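Local coordinates for protein acyl-CoA thioesterase (Alicyclobacillus acidocaldarius subsp. acidocaldarius, PDB 3RQB) that probably hydrolyses acyl-CoA thioesters, although its natural substrate is not established, at residues B[171-176]-B[227-232]. Numbering follows the deposited sequence.
Sequences WMRDDP and TNELLG
Thr227 meets strand 168-174 where its carbonyl O faces Arg173 CD, 3.8 Å away, just ahead of an antiparallel pairing in the C-terminal hotdog domain of this thioesterase-like protein. From here the chain runs into strand 230-240, which lies beside strand 168-174 in the curved sheet. Next comes Glu229, whose CG packs against the Arg173 aliphatic chain, 3.8 Å from CD. The two side chains cross with guanidinium and carboxylate planes 74° apart and their charged ends do not pair. Instead, Glu229 OE2 forms a salt bridge with Arg153 on strand 150-156, while Arg173 NH1 reaches along its own chain to the residues just after it, 2.7 Å from Asp174 O and 3.0 Å from Asp175 OD1. Both acceptors lie close to the guanidinium plane, so the two bonds would hold that group against rotation. With an alanine at Arg173, Asp175 OD1 is likely to lose this salt-bridge mate and a gap to open beside Glu229 CG.

At Leu230 the backbones join through a hydrogen-bonded antiparallel pair with Met172: its N donates to Met172 O, and its O accepts from Met172 N. That same oxygen takes a CA-H contact from Trp171. On the face carrying Met172 and Leu230, both side chains reach Leu188 of helix 182-188, the selenomethionine bringing its CE to 3.5 Å from Gly232 N. Leu231 points to the other face, in a non-hydrogen-bonded pair with Trp171. Trp171 NE1 hydrogen-bonds to Pro130 O. With Leu231 CG anti to the backbone N (chi1 -173°), CD1 sits over the face of the Trp171 six-membered ring in a CH-pi contact, 4.0 Å from its centroid, as CB touches CZ3 of the same ring.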
ATOM      1  N   TRP B 171      21.021   7.925  -4.897  1.00 47.98           N
ATOM      2  CA  TRP B 171      20.638   9.143  -5.574  1.00 51.95           C
ATOM      3  C   TRP B 171      20.091   8.711  -6.913  1.00 57.96           C
ATOM      4  O   TRP B 171      20.659   7.841  -7.579  1.00 63.01           O
ATOM      5  CB  TRP B 171      21.838  10.059  -5.778  1.00 56.12           C
ATOM      6  CG  TRP B 171      22.374  10.636  -4.508  1.00 57.73           C
ATOM      7  CD1 TRP B 171      23.573  10.350  -3.914  1.00 55.62           C
ATOM      8  CD2 TRP B 171      21.727  11.598  -3.668  1.00 59.44           C
ATOM      9  NE1 TRP B 171      23.712  11.076  -2.758  1.00 57.03           N
ATOM     10  CE2 TRP B 171      22.595  11.852  -2.582  1.00 58.54           C
ATOM     11  CE3 TRP B 171      20.496  12.271  -3.726  1.00 56.49           C
ATOM     12  CZ2 TRP B 171      22.272  12.752  -1.560  1.00 50.42           C
ATOM     13  CZ3 TRP B 171      20.176  13.166  -2.711  1.00 50.11           C
ATOM     14  CH2 TRP B 171      21.062  13.396  -1.642  1.00 46.97           C
HETATM   15  N   MSE B 172      18.975   9.309  -7.300  1.00 57.45           N
HETATM   16  CA  MSE B 172      18.339   8.956  -8.554  1.00 53.21           C
HETATM   17  C   MSE B 172      17.576  10.140  -9.133  1.00 52.12           C
HETATM   18  O   MSE B 172      17.019  10.971  -8.401  1.00 48.39           O
HETATM   19  CB  MSE B 172      17.377   7.791  -8.332  1.00 54.30           C
HETATM   20  CG  MSE B 172      16.203   8.184  -7.460  1.00 58.32           C
HETATM   21 SE   MSE B 172      15.395   6.719  -6.489  0.59 74.13          SE
HETATM   22  CE  MSE B 172      14.206   7.761  -5.355  1.00 86.46           C
ATOM     23  N   ARG B 173      17.553  10.195 -10.458  1.00 50.97           N
ATOM     24  CA  ARG B 173      16.758  11.158 -11.193  1.00 41.87           C
ATOM     25  C   ARG B 173      16.441  10.549 -12.542  1.00 42.36           C
ATOM     26  O   ARG B 173      17.023   9.535 -12.925  1.00 41.46           O
ATOM     27  CB  ARG B 173      17.505  12.479 -11.366  1.00 44.27           C
ATOM     28  CG  ARG B 173      18.724  12.393 -12.260  1.00 55.96           C
ATOM     29  CD  ARG B 173      19.189  13.785 -12.661  1.00 62.14           C
ATOM     30  NE  ARG B 173      20.523  13.789 -13.261  1.00 67.43           N
ATOM     31  CZ  ARG B 173      20.796  13.332 -14.481  1.00 67.13           C
ATOM     32  NH1 ARG B 173      19.825  12.814 -15.223  1.00 66.82           N
ATOM     33  NH2 ARG B 173      22.037  13.384 -14.960  1.00 62.63           N
ATOM     34  N   ASP B 174      15.479  11.132 -13.242  1.00 54.57           N
ATOM     35  CA  ASP B 174      15.269  10.790 -14.639  1.00 60.37           C
ATOM     36  C   ASP B 174      16.551  11.077 -15.385  1.00 64.49           C
ATOM     37  O   ASP B 174      17.242  12.052 -15.095  1.00 66.95           O
ATOM     38  CB  ASP B 174      14.162  11.646 -15.252  1.00 66.29           C
ATOM     39  CG  ASP B 174      12.839  11.508 -14.519  1.00 74.55           C
ATOM     40  OD1 ASP B 174      12.398  12.496 -13.876  1.00 77.46           O
ATOM     41  OD2 ASP B 174      12.242  10.410 -14.593  1.00 71.43           O
ATOM     42  N   ASP B 175      16.880  10.218 -16.337  1.00 67.15           N
ATOM     43  CA  ASP B 175      17.883  10.566 -17.323  1.00 70.94           C
ATOM     44  C   ASP B 175      17.248  10.328 -18.688  1.00 70.99           C
ATOM     45  O   ASP B 175      16.491   9.373 -18.862  1.00 75.13           O
ATOM     46  CB  ASP B 175      19.142   9.704 -17.150  1.00 71.99           C
ATOM     47  CG  ASP B 175      20.346  10.246 -17.933  1.00 70.27           C
ATOM     48  OD1 ASP B 175      20.639  11.464 -17.826  1.00 64.59           O
ATOM     49  OD2 ASP B 175      20.997   9.452 -18.656  1.00 68.65           O
ATOM     50  N   PRO B 176      17.511  11.222 -19.652  1.00 63.33           N
ATOM     51  CA  PRO B 176      18.110  12.534 -19.416  1.00 58.97           C
ATOM     52  C   PRO B 176      17.187  13.350 -18.537  1.00 58.06           C
ATOM     53  O   PRO B 176      15.995  13.037 -18.444  1.00 52.79           O
ATOM     54  CB  PRO B 176      18.162  13.152 -20.817  1.00 57.08           C
ATOM     55  CG  PRO B 176      17.178  12.397 -21.604  1.00 56.99           C
ATOM     56  CD  PRO B 176      17.247  11.003 -21.078  1.00 58.97           C
ATOM     57  N   THR B 227      14.699  19.260 -11.928  1.00 61.13           N
ATOM     58  CA  THR B 227      15.576  18.176 -12.351  1.00 57.30           C
ATOM     59  C   THR B 227      16.512  17.703 -11.246  1.00 60.41           C
ATOM     60  O   THR B 227      17.357  16.840 -11.468  1.00 62.35           O
ATOM     61  CB  THR B 227      16.410  18.602 -13.560  1.00 56.84           C
ATOM     62  OG1 THR B 227      17.051  19.853 -13.266  1.00 66.38           O
ATOM     63  CG2 THR B 227      15.519  18.766 -14.784  1.00 48.75           C
ATOM     64  N   ASN B 228      16.375  18.271 -10.056  1.00 60.39           N
ATOM     65  CA  ASN B 228      17.258  17.905  -8.959  1.00 59.72           C
ATOM     66  C   ASN B 228      17.168  16.425  -8.610  1.00 66.92           C
ATOM     67  O   ASN B 228      16.081  15.839  -8.640  1.00 68.52           O
ATOM     68  CB  ASN B 228      16.933  18.745  -7.739  1.00 57.26           C
ATOM     69  CG  ASN B 228      16.904  20.223  -8.050  1.00 66.59           C
ATOM     70  OD1 ASN B 228      16.947  20.640  -9.217  1.00 71.25           O
ATOM     71  ND2 ASN B 228      16.821  21.032  -7.004  1.00 65.56           N
ATOM     72  N   GLU B 229      18.312  15.830  -8.268  1.00 65.17           N
ATOM     73  CA  GLU B 229      18.369  14.416  -7.904  1.00 57.44           C
ATOM     74  C   GLU B 229      17.625  14.158  -6.596  1.00 56.60           C
ATOM     75  O   GLU B 229      17.404  15.078  -5.810  1.00 48.38           O
ATOM     76  CB  GLU B 229      19.821  13.932  -7.789  1.00 51.49           C
ATOM     77  CG  GLU B 229      20.560  13.890  -9.111  1.00 56.50           C
ATOM     78  CD  GLU B 229      21.938  13.268  -9.003  1.00 58.62           C
ATOM     79  OE1 GLU B 229      22.022  12.019  -8.877  1.00 60.35           O
ATOM     80  OE2 GLU B 229      22.930  14.037  -9.056  1.00 52.43           O
ATOM     81  N   LEU B 230      17.224  12.909  -6.373  1.00 62.88           N
ATOM     82  CA  LEU B 230      16.518  12.545  -5.147  1.00 61.45           C
ATOM     83  C   LEU B 230      17.173  11.368  -4.445  1.00 58.23           C
ATOM     84  O   LEU B 230      17.928  10.597  -5.051  1.00 55.36           O
ATOM     85  CB  LEU B 230      15.071  12.189  -5.451  1.00 57.81           C
ATOM     86  CG  LEU B 230      14.405  13.172  -6.400  1.00 52.76           C
ATOM     87  CD1 LEU B 230      13.033  12.662  -6.785  1.00 46.35           C
ATOM     88  CD2 LEU B 230      14.337  14.539  -5.747  1.00 54.59           C
ATOM     89  N   LEU B 231      16.868  11.233  -3.160  1.00 52.67           N
ATOM     90  CA  LEU B 231      17.396  10.130  -2.386  1.00 45.79           C
ATOM     91  C   LEU B 231      16.302   9.152  -2.031  1.00 39.37           C
ATOM     92  O   LEU B 231      15.403   9.471  -1.254  1.00 46.10           O
ATOM     93  CB  LEU B 231      18.030  10.634  -1.102  1.00 53.33           C
ATOM     94  CG  LEU B 231      18.720   9.470  -0.403  1.00 62.62           C
ATOM     95  CD1 LEU B 231      19.971   9.110  -1.183  1.00 62.34           C
ATOM     96  CD2 LEU B 231      19.042   9.789   1.052  1.00 67.09           C
ATOM     97  N   GLY B 232      16.362   7.964  -2.612  1.00 41.14           N
ATOM     98  CA  GLY B 232      15.466   6.897  -2.208  1.00 44.43           C
ATOM     99  C   GLY B 232      16.064   6.024  -1.116  1.00 47.50           C
ATOM    100  O   GLY B 232      17.281   5.859  -1.025  1.00 42.24           O
TER